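Local structure of putative nucleolar GTP-binding protein 1 (Plasmodium falciparum, 2QU8) at residues Pro23-His28 / Leu66-Phe71; Asn131-Ile136 / Lys143-Gly148; Ser135-Phe140 / Val175-Lys180. The protein binds GDP and is probably a GTPase of the nucleolar GTP-binding protein 1 family, although its cellular role is unknown. All blocks are in the same frame, centred on the assembly; numbering follows the deposited sequence.

Overall arrangement
The three contacts come from one mixed sheet of a GTPase fold and the segments packed against it. Contact 1 closes first along the chain and lies toward the antiparallel end, where 23-28 meets strand 66-73. Contacts 2 and 3 follow, and both start from helix 126-137, sharing Ser135 and Ile136; their centres are about 5 Å apart, and strands 145-150 and 179-183, which they reach, are neighbours in the sheet. Contact 1 lies about 20 Å from contact 2 and 21 Å from contact 3, centre to centre, the latter across the middle of the chain. Thus the N-terminal segment packs near one end of the sheet and helix 126-137 near the other.

Contact 1: residues Pro23-His28 / Leu66-Phe71; sequences PSINPH and LYVGHF
The contact belongs to the approach to the first strand of the GTPase domain, where the N-terminal segment Pro23-His28 packs on strand 66-73 through a small apolar cluster made by Pro23, Ile25, Leu66 and Val68. Leu66 lies at its centre. The Pro23 ring and the Leu66 side chain point at each other, the ring carbon CG of Pro23 coming 3.7 Å from Leu66 CD1. Leu66 CD1 also lies 3.7 Å from Ile25 CD1, so that one methyl serves both loop residues. The second branch joins in, for Leu66 CD2 comes within 3.9 Å of Ile25 CD1. CG of Leu66 stands anti to the backbone N (chi1 172°), which carries both methyls toward the loop. Ile25 crosses the leucine at a slant and presents its CG1-CD1 arm, while its CG1 makes a looser contact of 4.3 Å with Val68 CG2. Between the two segments the contacts are all apolar. Further along the loop, Asn26 OD1 accepts from His28 N at 2.9 Å in the carbonyl plane, an Asx turn that bends the chain just before strand 30-35. Strand 66-73 runs between its antiparallel neighbours 54-57 and 76-82; Ile25 also touches Gln79 and Ile81 of strand 76-82, Asn26 O accepts a hydrogen bond from Gln79 NE2, and Leu66 and Val68 rest on Gln57 of strand 54-57.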
ATOM      1  N   PRO A  23      17.093  -5.073  -0.884  1.00 48.39           N
ATOM      2  CA  PRO A  23      17.673  -6.250  -0.235  1.00 47.74           C
ATOM      3  C   PRO A  23      16.825  -7.499  -0.450  1.00 46.98           C
ATOM      4  O   PRO A  23      15.723  -7.594   0.087  1.00 47.41           O
ATOM      5  CB  PRO A  23      17.696  -5.866   1.248  1.00 47.76           C
ATOM      6  CG  PRO A  23      16.616  -4.875   1.404  1.00 48.11           C
ATOM      7  CD  PRO A  23      16.478  -4.152   0.094  1.00 48.42           C
ATOM      8  N   SER A  24      17.333  -8.431  -1.252  1.00 45.72           N
ATOM      9  CA  SER A  24      16.705  -9.743  -1.443  1.00 44.31           C
ATOM     10  C   SER A  24      15.178  -9.708  -1.626  1.00 43.16           C
ATOM     11  O   SER A  24      14.443 -10.428  -0.945  1.00 43.40           O
ATOM     12  CB  SER A  24      17.098 -10.691  -0.296  1.00 44.45           C
ATOM     13  N   ILE A  25      14.709  -8.854  -2.532  1.00 41.68           N
ATOM     14  CA  ILE A  25      13.301  -8.833  -2.915  1.00 40.38           C
ATOM     15  C   ILE A  25      13.196  -9.293  -4.366  1.00 39.24           C
ATOM     16  O   ILE A  25      13.917  -8.799  -5.229  1.00 38.84           O
ATOM     17  CB  ILE A  25      12.668  -7.418  -2.793  1.00 40.43           C
ATOM     18  CG1 ILE A  25      12.700  -6.916  -1.346  1.00 40.63           C
ATOM     19  CG2 ILE A  25      11.221  -7.421  -3.337  1.00 40.81           C
ATOM     20  CD1 ILE A  25      12.197  -5.474  -1.184  1.00 40.66           C
ATOM     21  N   ASN A  26      12.299 -10.236  -4.634  1.00 37.98           N
ATOM     22  CA  ASN A  26      11.989 -10.575  -6.012  1.00 36.93           C
ATOM     23  C   ASN A  26      11.030  -9.542  -6.624  1.00 36.65           C
ATOM     24  O   ASN A  26       9.880  -9.441  -6.201  1.00 36.08           O
ATOM     25  CB  ASN A  26      11.416 -11.984  -6.122  1.00 36.67           C
ATOM     26  CG  ASN A  26      11.367 -12.473  -7.553  1.00 36.44           C
ATOM     27  OD1 ASN A  26      10.764 -11.841  -8.420  1.00 36.89           O
ATOM     28  ND2 ASN A  26      12.015 -13.600  -7.814  1.00 35.98           N
ATOM     29  N   PRO A  27      11.500  -8.784  -7.631  1.00 36.72           N
ATOM     30  CA  PRO A  27      10.708  -7.684  -8.208  1.00 36.61           C
ATOM     31  C   PRO A  27       9.536  -8.144  -9.087  1.00 36.43           C
ATOM     32  O   PRO A  27       8.663  -7.336  -9.419  1.00 36.95           O
ATOM     33  CB  PRO A  27      11.735  -6.926  -9.050  1.00 36.55           C
ATOM     34  CG  PRO A  27      12.703  -7.977  -9.469  1.00 37.12           C
ATOM     35  CD  PRO A  27      12.806  -8.926  -8.303  1.00 36.67           C
ATOM     36  N   HIS A  28       9.511  -9.428  -9.435  1.00 35.86           N
ATOM     37  CA  HIS A  28       8.501  -9.974 -10.342  1.00 35.36           C
ATOM     38  C   HIS A  28       7.299 -10.600  -9.623  1.00 34.45           C
ATOM     39  O   HIS A  28       6.220 -10.729 -10.209  1.00 34.79           O
ATOM     40  CB  HIS A  28       9.139 -10.999 -11.287  1.00 36.01           C
ATOM     41  CG  HIS A  28      10.400 -10.523 -11.945  1.00 37.36           C
ATOM     42  ND1 HIS A  28      10.401  -9.746 -13.083  1.00 39.34           N
ATOM     43  CD2 HIS A  28      11.705 -10.733 -11.635  1.00 39.49           C
ATOM     44  CE1 HIS A  28      11.648  -9.487 -13.439  1.00 39.99           C
ATOM     45  NE2 HIS A  28      12.458 -10.078 -12.578  1.00 39.80           N
ATOM     46  N   LEU A  66      13.933  -4.265   6.704  1.00 40.07           N
ATOM     47  CA  LEU A  66      12.904  -4.452   5.695  1.00 38.95           C
ATOM     48  C   LEU A  66      12.229  -5.796   5.953  1.00 38.00           C
ATOM     49  O   LEU A  66      12.892  -6.771   6.292  1.00 38.20           O
ATOM     50  CB  LEU A  66      13.539  -4.379   4.298  1.00 39.22           C
ATOM     51  CG  LEU A  66      12.781  -4.715   3.013  1.00 39.60           C
ATOM     52  CD1 LEU A  66      13.125  -3.715   1.919  1.00 39.62           C
ATOM     53  CD2 LEU A  66      13.096  -6.129   2.567  1.00 40.01           C
ATOM     54  N   TYR A  67      10.910  -5.843   5.812  1.00 36.63           N
ATOM     55  CA  TYR A  67      10.152  -7.052   6.117  1.00 35.41           C
ATOM     56  C   TYR A  67       9.400  -7.547   4.894  1.00 34.50           C
ATOM     57  O   TYR A  67       8.722  -6.764   4.219  1.00 33.80           O
ATOM     58  CB  TYR A  67       9.174  -6.786   7.262  1.00 35.81           C
ATOM     59  CG  TYR A  67       9.856  -6.402   8.543  1.00 36.24           C
ATOM     60  CD1 TYR A  67      10.204  -7.371   9.478  1.00 36.26           C
ATOM     61  CD2 TYR A  67      10.179  -5.071   8.814  1.00 35.83           C
ATOM     62  CE1 TYR A  67      10.843  -7.029  10.658  1.00 36.69           C
ATOM     63  CE2 TYR A  67      10.824  -4.718   9.995  1.00 36.62           C
ATOM     64  CZ  TYR A  67      11.152  -5.708  10.907  1.00 36.86           C
ATOM     65  OH  TYR A  67      11.786  -5.383  12.080  1.00 38.04           O
ATOM     66  N   VAL A  68       9.547  -8.838   4.600  1.00 33.27           N
ATOM     67  CA  VAL A  68       8.834  -9.466   3.489  1.00 32.44           C
ATOM     68  C   VAL A  68       8.013 -10.648   3.991  1.00 32.10           C
ATOM     69  O   VAL A  68       8.560 -11.705   4.310  1.00 31.60           O
ATOM     70  CB  VAL A  68       9.765  -9.950   2.348  1.00 32.15           C
ATOM     71  CG1 VAL A  68       8.928 -10.382   1.141  1.00 32.54           C
ATOM     72  CG2 VAL A  68      10.748  -8.872   1.934  1.00 32.34           C
ATOM     73  N   GLY A  69       6.703 -10.451   4.068  1.00 31.71           N
ATOM     74  CA  GLY A  69       5.771 -11.530   4.381  1.00 32.33           C
ATOM     75  C   GLY A  69       5.382 -12.260   3.109  1.00 32.62           C
ATOM     76  O   GLY A  69       5.460 -11.689   2.022  1.00 32.45           O
ATOM     77  N   HIS A  70       4.974 -13.519   3.247  1.00 33.11           N
ATOM     78  CA  HIS A  70       4.556 -14.347   2.118  1.00 34.03           C
ATOM     79  C   HIS A  70       3.198 -14.983   2.380  1.00 34.76           C
ATOM     80  O   HIS A  70       2.906 -15.413   3.503  1.00 34.78           O
ATOM     81  CB  HIS A  70       5.593 -15.447   1.854  1.00 34.29           C
ATOM     82  CG  HIS A  70       6.975 -14.924   1.615  1.00 34.70           C
ATOM     83  ND1 HIS A  70       7.425 -14.550   0.365  1.00 35.58           N
ATOM     84  CD2 HIS A  70       8.000 -14.688   2.468  1.00 35.13           C
ATOM     85  CE1 HIS A  70       8.669 -14.117   0.458  1.00 35.86           C
ATOM     86  NE2 HIS A  70       9.041 -14.190   1.724  1.00 35.40           N
ATOM     87  N   PHE A  71       2.369 -15.043   1.342  1.00 35.54           N
ATOM     88  CA  PHE A  71       1.090 -15.746   1.421  1.00 36.58           C
ATOM     89  C   PHE A  71       0.593 -16.179   0.046  1.00 37.70           C
ATOM     90  O   PHE A  71       1.000 -15.627  -0.978  1.00 37.39           O
ATOM     91  CB  PHE A  71       0.025 -14.905   2.148  1.00 36.13           C
ATOM     92  CG  PHE A  71      -0.365 -13.639   1.424  1.00 35.87           C
ATOM     93  CD1 PHE A  71      -1.461 -13.618   0.566  1.00 34.98           C
ATOM     94  CD2 PHE A  71       0.357 -12.463   1.613  1.00 35.43           C
ATOM     95  CE1 PHE A  71      -1.822 -12.451  -0.105  1.00 35.58           C
ATOM     96  CE2 PHE A  71       0.002 -11.289   0.947  1.00 34.94           C
ATOM     97  CZ  PHE A  71      -1.093 -11.282   0.091  1.00 35.53           C
TER

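Contact 2: residues Asn131-Ile136 / Lys143-Gly148; sequences NLFYSI and KSIVIG
Helix 126-137 packs on one face of the sheet at strand 145-150, and the closest backbone approach of the two segments, 9.4 Å between Phe133 CA and Ile147 CA, leaves room for one layer of side chains. Phe133 fills it from the helix; Ile145 and Ile147, two residues apart, reach it from the strand. With chi1 at 172° the ring extends away from the Phe133 backbone N and out from the helix toward the strand. Ile147 comes across the phenylalanine at about a right angle and lays its CD1 over one ring face, 3.9 Å from the Phe133 ring centroid and 21° off the normal, a CH-pi contact offset toward the rim. Its closest ring atom is Phe133 CE1, 3.7 Å from Ile147 CD1. Ile145 comes from the direction opposite to Phe133 and meets the ring at its edge, near the ring plane, with CD1 3.9 Å from Phe133 CZ. The other branch adds a second touch, Ile145 CG2 lying 4.0 Å from Phe133 CE1. Phe114 of strand 110-117 meets the same ring edge-to-face, and Ile179 of strand 179-183 touches both Phe133 and Ile145. All three residues of the contact are buried and apolar, so face and edge of one ring are gripped by separate methyl groups through dispersion and a CH-pi term, a fit that depends on shape and not on charge.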
ATOM      1  N   ASN A 131      -2.222  14.078   4.315  1.00 30.68           N
ATOM      2  CA  ASN A 131      -1.069  14.860   3.878  1.00 31.91           C
ATOM      3  C   ASN A 131       0.147  13.993   3.566  1.00 32.12           C
ATOM      4  O   ASN A 131       0.824  14.210   2.563  1.00 32.25           O
ATOM      5  CB  ASN A 131      -0.706  15.925   4.912  1.00 32.38           C
ATOM      6  CG  ASN A 131      -1.672  17.102   4.914  1.00 34.64           C
ATOM      7  OD1 ASN A 131      -2.734  17.071   4.275  1.00 37.42           O
ATOM      8  ND2 ASN A 131      -1.312  18.150   5.652  1.00 36.01           N
ATOM      9  N   LEU A 132       0.429  13.013   4.424  1.00 32.37           N
ATOM     10  CA  LEU A 132       1.506  12.058   4.161  1.00 32.64           C
ATOM     11  C   LEU A 132       1.263  11.301   2.852  1.00 32.97           C
ATOM     12  O   LEU A 132       2.183  11.146   2.046  1.00 32.55           O
ATOM     13  CB  LEU A 132       1.681  11.073   5.330  1.00 32.43           C
ATOM     14  CG  LEU A 132       2.615   9.868   5.144  1.00 32.56           C
ATOM     15  CD1 LEU A 132       4.034  10.289   4.803  1.00 32.71           C
ATOM     16  CD2 LEU A 132       2.614   8.973   6.384  1.00 32.46           C
ATOM     17  N   PHE A 133       0.026  10.840   2.656  1.00 33.80           N
ATOM     18  CA  PHE A 133      -0.344  10.096   1.452  1.00 34.84           C
ATOM     19  C   PHE A 133      -0.061  10.873   0.165  1.00 35.97           C
ATOM     20  O   PHE A 133       0.527  10.333  -0.769  1.00 36.18           O
ATOM     21  CB  PHE A 133      -1.812   9.660   1.484  1.00 34.26           C
ATOM     22  CG  PHE A 133      -2.286   9.072   0.185  1.00 34.16           C
ATOM     23  CD1 PHE A 133      -1.840   7.818  -0.226  1.00 33.59           C
ATOM     24  CD2 PHE A 133      -3.144   9.784  -0.646  1.00 34.07           C
ATOM     25  CE1 PHE A 133      -2.257   7.275  -1.435  1.00 34.59           C
ATOM     26  CE2 PHE A 133      -3.575   9.242  -1.859  1.00 34.35           C
ATOM     27  CZ  PHE A 133      -3.129   7.985  -2.251  1.00 34.42           C
ATOM     28  N   TYR A 134      -0.480  12.133   0.119  1.00 37.42           N
ATOM     29  CA  TYR A 134      -0.236  12.964  -1.061  1.00 39.35           C
ATOM     30  C   TYR A 134       1.250  13.170  -1.279  1.00 40.36           C
ATOM     31  O   TYR A 134       1.729  13.154  -2.411  1.00 41.12           O
ATOM     32  CB  TYR A 134      -0.919  14.325  -0.936  1.00 39.39           C
ATOM     33  CG  TYR A 134      -2.433  14.291  -0.923  1.00 39.74           C
ATOM     34  CD1 TYR A 134      -3.158  13.587  -1.883  1.00 40.94           C
ATOM     35  CD2 TYR A 134      -3.139  14.997   0.035  1.00 39.80           C
ATOM     36  CE1 TYR A 134      -4.568  13.578  -1.863  1.00 41.37           C
ATOM     37  CE2 TYR A 134      -4.522  15.000   0.060  1.00 40.43           C
ATOM     38  CZ  TYR A 134      -5.234  14.290  -0.881  1.00 40.53           C
ATOM     39  OH  TYR A 134      -6.614  14.317  -0.820  1.00 41.10           O
ATOM     40  N   SER A 135       1.973  13.341  -0.178  1.00 41.56           N
ATOM     41  CA  SER A 135       3.394  13.659  -0.204  1.00 42.65           C
ATOM     42  C   SER A 135       4.240  12.536  -0.805  1.00 43.32           C
ATOM     43  O   SER A 135       5.321  12.789  -1.347  1.00 43.77           O
ATOM     44  CB  SER A 135       3.864  14.015   1.211  1.00 42.48           C
ATOM     45  OG  SER A 135       5.252  13.821   1.368  1.00 43.55           O
ATOM     46  N   ILE A 136       3.737  11.306  -0.722  1.00 43.98           N
ATOM     47  CA  ILE A 136       4.511  10.131  -1.123  1.00 44.60           C
ATOM     48  C   ILE A 136       3.866   9.237  -2.192  1.00 44.94           C
ATOM     49  O   ILE A 136       4.477   8.256  -2.624  1.00 45.47           O
ATOM     50  CB  ILE A 136       4.908   9.248   0.106  1.00 44.56           C
ATOM     51  CG1 ILE A 136       3.705   8.471   0.652  1.00 44.70           C
ATOM     52  CG2 ILE A 136       5.619  10.081   1.191  1.00 44.44           C
ATOM     53  CD1 ILE A 136       4.097   7.292   1.492  1.00 44.48           C
ATOM     54  N   LYS A 143       0.714   3.153  -9.993  1.00 44.20           N
ATOM     55  CA  LYS A 143       0.188   1.845  -9.620  1.00 43.00           C
ATOM     56  C   LYS A 143      -1.189   1.997  -8.995  1.00 41.98           C
ATOM     57  O   LYS A 143      -1.614   3.106  -8.665  1.00 42.14           O
ATOM     58  CB  LYS A 143       1.107   1.181  -8.592  1.00 43.18           C
ATOM     59  CG  LYS A 143       2.494   0.897  -9.071  1.00 43.45           C
ATOM     60  CD  LYS A 143       3.336   0.340  -7.945  1.00 45.00           C
ATOM     61  CE  LYS A 143       4.372  -0.629  -8.481  1.00 46.25           C
ATOM     62  NZ  LYS A 143       5.069  -0.114  -9.703  1.00 46.55           N
ATOM     63  N   SER A 144      -1.875   0.875  -8.829  1.00 40.54           N
ATOM     64  CA  SER A 144      -3.085   0.821  -8.028  1.00 39.31           C
ATOM     65  C   SER A 144      -2.789   1.030  -6.546  1.00 37.90           C
ATOM     66  O   SER A 144      -1.698   0.716  -6.068  1.00 37.47           O
ATOM     67  CB  SER A 144      -3.791  -0.510  -8.233  1.00 39.61           C
ATOM     68  OG  SER A 144      -4.707  -0.407  -9.304  1.00 41.57           O
ATOM     69  N   ILE A 145      -3.775   1.571  -5.835  1.00 36.55           N
ATOM     70  CA  ILE A 145      -3.665   1.851  -4.406  1.00 34.83           C
ATOM     71  C   ILE A 145      -4.937   1.423  -3.700  1.00 34.21           C
ATOM     72  O   ILE A 145      -6.043   1.704  -4.168  1.00 34.45           O
ATOM     73  CB  ILE A 145      -3.414   3.373  -4.132  1.00 35.00           C
ATOM     74  CG1 ILE A 145      -2.145   3.861  -4.846  1.00 34.34           C
ATOM     75  CG2 ILE A 145      -3.352   3.661  -2.610  1.00 33.31           C
ATOM     76  CD1 ILE A 145      -1.991   5.380  -4.935  1.00 34.48           C
ATOM     77  N   VAL A 146      -4.787   0.726  -2.582  1.00 32.90           N
ATOM     78  CA  VAL A 146      -5.897   0.556  -1.659  1.00 31.96           C
ATOM     79  C   VAL A 146      -5.635   1.478  -0.467  1.00 31.50           C
ATOM     80  O   VAL A 146      -4.532   1.486   0.080  1.00 31.02           O
ATOM     81  CB  VAL A 146      -6.066  -0.915  -1.198  1.00 31.82           C
ATOM     82  CG1 VAL A 146      -7.208  -1.048  -0.202  1.00 31.14           C
ATOM     83  CG2 VAL A 146      -6.304  -1.830  -2.397  1.00 32.26           C
ATOM     84  N   ILE A 147      -6.634   2.276  -0.093  1.00 31.13           N
ATOM     85  CA  ILE A 147      -6.552   3.054   1.138  1.00 30.84           C
ATOM     86  C   ILE A 147      -7.203   2.223   2.224  1.00 30.68           C
ATOM     87  O   ILE A 147      -8.397   1.917   2.151  1.00 30.50           O
ATOM     88  CB  ILE A 147      -7.264   4.441   1.054  1.00 31.14           C
ATOM     89  CG1 ILE A 147      -6.754   5.280  -0.129  1.00 31.51           C
ATOM     90  CG2 ILE A 147      -7.126   5.201   2.376  1.00 30.58           C
ATOM     91  CD1 ILE A 147      -5.333   5.782  -0.015  1.00 32.13           C
ATOM     92  N   GLY A 148      -6.407   1.831   3.214  1.00 30.11           N
ATOM     93  CA  GLY A 148      -6.916   1.047   4.322  1.00 29.45           C
ATOM     94  C   GLY A 148      -7.249   1.935   5.499  1.00 29.24           C
ATOM     95  O   GLY A 148      -6.391   2.673   5.985  1.00 29.30           O
TER

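Contact 3: residues Ser135-Phe140 / Val175-Lys180; sequences SIKSVF and VKNPIK
A chi1 of -42° places CG of Asn177 opposite its carbonyl carbon and aims the amide at Phe140, in the chain after helix 126-137, while a bend at chi2 (-91°) lays the outer chain of Lys137 alongside Val175. The Asn177 amide meets the backbone there: ND2 lies 3.0 Å from Phe140 O, but with an N-H...O angle of 121° this hydrogen bond is weak. The stronger partner of the same nitrogen is Lys143 O, so one amide nitrogen joins Phe140 and Lys143, which flank the unmodelled residue 141 on the way from helix 126-137 to strand 145-150. Lys137 and Val175 slide past each other in opposite directions, the touching atoms being Lys137 CE and Val175 CG2 at 3.9 Å. This is a contact of the lysine's aliphatic part with a valine methyl. Closer to the backbone, Lys137 CG passes 4.3 Å from Asn177 OD1. Val175 is the first residue to leave helical geometry after helix 162-174, and it also touches Phe133, while the Phe140 side chain turns off toward Ala106 of helix 96-106 and Ile112 of strand 110-117. The contact thus ties together two successive connections, helix 126-137 to strand 145-150 and helix 162-174 to strand 179-183, an arrangement that belongs to the alternating helices and parallel strands of the P-loop GTPase fold.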
ATOM      1  N   SER A 135       1.973  13.341  -0.178  1.00 41.56           N
ATOM      2  CA  SER A 135       3.394  13.659  -0.204  1.00 42.65           C
ATOM      3  C   SER A 135       4.240  12.536  -0.805  1.00 43.32           C
ATOM      4  O   SER A 135       5.321  12.789  -1.347  1.00 43.77           O
ATOM      5  CB  SER A 135       3.864  14.015   1.211  1.00 42.48           C
ATOM      6  OG  SER A 135       5.252  13.821   1.368  1.00 43.55           O
ATOM      7  N   ILE A 136       3.737  11.306  -0.722  1.00 43.98           N
ATOM      8  CA  ILE A 136       4.511  10.131  -1.123  1.00 44.60           C
ATOM      9  C   ILE A 136       3.866   9.237  -2.192  1.00 44.94           C
ATOM     10  O   ILE A 136       4.477   8.256  -2.624  1.00 45.47           O
ATOM     11  CB  ILE A 136       4.908   9.248   0.106  1.00 44.56           C
ATOM     12  CG1 ILE A 136       3.705   8.471   0.652  1.00 44.70           C
ATOM     13  CG2 ILE A 136       5.619  10.081   1.191  1.00 44.44           C
ATOM     14  CD1 ILE A 136       4.097   7.292   1.492  1.00 44.48           C
ATOM     15  N   LYS A 137       2.644   9.553  -2.611  1.00 45.28           N
ATOM     16  CA  LYS A 137       1.957   8.703  -3.584  1.00 45.69           C
ATOM     17  C   LYS A 137       2.467   8.986  -5.001  1.00 45.80           C
ATOM     18  O   LYS A 137       2.214   8.218  -5.933  1.00 45.65           O
ATOM     19  CB  LYS A 137       0.428   8.825  -3.466  1.00 45.71           C
ATOM     20  CG  LYS A 137      -0.302   9.553  -4.589  1.00 46.73           C
ATOM     21  CD  LYS A 137      -0.456  11.036  -4.339  1.00 47.67           C
ATOM     22  CE  LYS A 137      -1.191  11.691  -5.505  1.00 48.26           C
ATOM     23  NZ  LYS A 137      -1.567  13.104  -5.221  1.00 49.09           N
ATOM     24  N   SER A 138       3.209  10.087  -5.128  1.00 46.04           N
ATOM     25  CA  SER A 138       3.836  10.495  -6.382  1.00 46.59           C
ATOM     26  C   SER A 138       4.992   9.576  -6.814  1.00 46.64           C
ATOM     27  O   SER A 138       5.274   9.460  -8.006  1.00 46.93           O
ATOM     28  CB  SER A 138       4.286  11.962  -6.302  1.00 46.81           C
ATOM     29  OG  SER A 138       4.502  12.371  -4.951  1.00 47.48           O
ATOM     30  N   VAL A 139       5.647   8.918  -5.857  1.00 46.65           N
ATOM     31  CA  VAL A 139       6.697   7.939  -6.189  1.00 46.48           C
ATOM     32  C   VAL A 139       6.090   6.682  -6.836  1.00 46.52           C
ATOM     33  O   VAL A 139       6.756   5.993  -7.613  1.00 46.67           O
ATOM     34  CB  VAL A 139       7.601   7.585  -4.963  1.00 46.48           C
ATOM     35  CG1 VAL A 139       6.922   6.600  -4.017  1.00 46.08           C
ATOM     36  CG2 VAL A 139       8.955   7.037  -5.419  1.00 46.64           C
ATOM     37  N   PHE A 140       4.823   6.408  -6.525  1.00 46.42           N
ATOM     38  CA  PHE A 140       4.111   5.259  -7.074  1.00 46.46           C
ATOM     39  C   PHE A 140       3.216   5.671  -8.246  1.00 46.69           C
ATOM     40  O   PHE A 140       2.034   5.308  -8.311  1.00 46.68           O
ATOM     41  CB  PHE A 140       3.289   4.557  -5.987  1.00 46.37           C
ATOM     42  CG  PHE A 140       4.073   4.219  -4.745  1.00 46.59           C
ATOM     43  CD1 PHE A 140       3.726   4.775  -3.516  1.00 45.99           C
ATOM     44  CD2 PHE A 140       5.154   3.338  -4.800  1.00 46.72           C
ATOM     45  CE1 PHE A 140       4.440   4.465  -2.363  1.00 45.97           C
ATOM     46  CE2 PHE A 140       5.880   3.021  -3.644  1.00 46.88           C
ATOM     47  CZ  PHE A 140       5.522   3.586  -2.428  1.00 46.12           C
ATOM     48  N   VAL A 175      -6.271  12.067  -7.234  1.00 51.76           N
ATOM     49  CA  VAL A 175      -5.452  10.910  -7.588  1.00 51.44           C
ATOM     50  C   VAL A 175      -5.795  10.352  -8.970  1.00 51.05           C
ATOM     51  O   VAL A 175      -6.958  10.075  -9.270  1.00 50.90           O
ATOM     52  CB  VAL A 175      -5.548   9.815  -6.482  1.00 51.45           C
ATOM     53  CG1 VAL A 175      -5.049   8.478  -6.967  1.00 51.78           C
ATOM     54  CG2 VAL A 175      -4.770  10.246  -5.243  1.00 51.82           C
ATOM     55  N   LYS A 176      -4.763  10.201  -9.802  1.00 50.50           N
ATOM     56  CA  LYS A 176      -4.900   9.598 -11.129  1.00 49.99           C
ATOM     57  C   LYS A 176      -4.860   8.070 -11.053  1.00 49.62           C
ATOM     58  O   LYS A 176      -5.440   7.387 -11.904  1.00 49.68           O
ATOM     59  CB  LYS A 176      -3.821  10.124 -12.086  1.00 50.00           C
ATOM     60  CG  LYS A 176      -3.715  11.645 -12.108  1.00 50.46           C
ATOM     61  CD  LYS A 176      -3.328  12.176 -13.477  1.00 51.80           C
ATOM     62  CE  LYS A 176      -3.514  13.688 -13.537  1.00 52.39           C
ATOM     63  NZ  LYS A 176      -3.556  14.181 -14.939  1.00 53.25           N
ATOM     64  N   ASN A 177      -4.174   7.549 -10.032  1.00 48.85           N
ATOM     65  CA  ASN A 177      -4.125   6.112  -9.755  1.00 47.99           C
ATOM     66  C   ASN A 177      -5.526   5.540  -9.538  1.00 47.20           C
ATOM     67  O   ASN A 177      -6.379   6.206  -8.950  1.00 47.30           O
ATOM     68  CB  ASN A 177      -3.281   5.821  -8.502  1.00 47.94           C
ATOM     69  CG  ASN A 177      -2.004   6.648  -8.430  1.00 48.18           C
ATOM     70  OD1 ASN A 177      -2.040   7.854  -8.177  1.00 48.56           O
ATOM     71  ND2 ASN A 177      -0.866   5.992  -8.617  1.00 48.37           N
ATOM     72  N   PRO A 178      -5.780   4.313 -10.031  1.00 46.50           N
ATOM     73  CA  PRO A 178      -6.994   3.608  -9.618  1.00 45.72           C
ATOM     74  C   PRO A 178      -6.942   3.274  -8.119  1.00 44.99           C
ATOM     75  O   PRO A 178      -5.941   2.741  -7.634  1.00 44.73           O
ATOM     76  CB  PRO A 178      -6.987   2.341 -10.480  1.00 45.91           C
ATOM     77  CG  PRO A 178      -5.593   2.179 -10.938  1.00 46.12           C
ATOM     78  CD  PRO A 178      -4.988   3.544 -11.005  1.00 46.58           C
ATOM     79  N   ILE A 179      -8.007   3.616  -7.398  1.00 44.07           N
ATOM     80  CA  ILE A 179      -8.020   3.549  -5.942  1.00 43.19           C
ATOM     81  C   ILE A 179      -9.264   2.856  -5.406  1.00 42.58           C
ATOM     82  O   ILE A 179     -10.372   3.117  -5.876  1.00 42.75           O
ATOM     83  CB  ILE A 179      -7.877   4.973  -5.309  1.00 43.35           C
ATOM     84  CG1 ILE A 179      -6.401   5.349  -5.187  1.00 43.19           C
ATOM     85  CG2 ILE A 179      -8.555   5.063  -3.931  1.00 43.12           C
ATOM     86  CD1 ILE A 179      -6.114   6.409  -4.137  1.00 43.14           C
ATOM     87  N   LYS A 180      -9.070   1.978  -4.421  1.00 41.45           N
ATOM     88  CA  LYS A 180     -10.181   1.402  -3.661  1.00 40.42           C
ATOM     89  C   LYS A 180     -10.027   1.666  -2.161  1.00 39.44           C
ATOM     90  O   LYS A 180      -8.922   1.934  -1.683  1.00 39.02           O
ATOM     91  CB  LYS A 180     -10.316  -0.109  -3.929  1.00 40.78           C
ATOM     92  CG  LYS A 180     -10.633  -0.496  -5.377  1.00 41.94           C
ATOM     93  CD  LYS A 180     -11.907   0.178  -5.895  1.00 44.21           C
ATOM     94  CE  LYS A 180     -11.939   0.220  -7.423  1.00 45.71           C
ATOM     95  NZ  LYS A 180     -13.074   1.050  -7.963  1.00 46.89           N
TER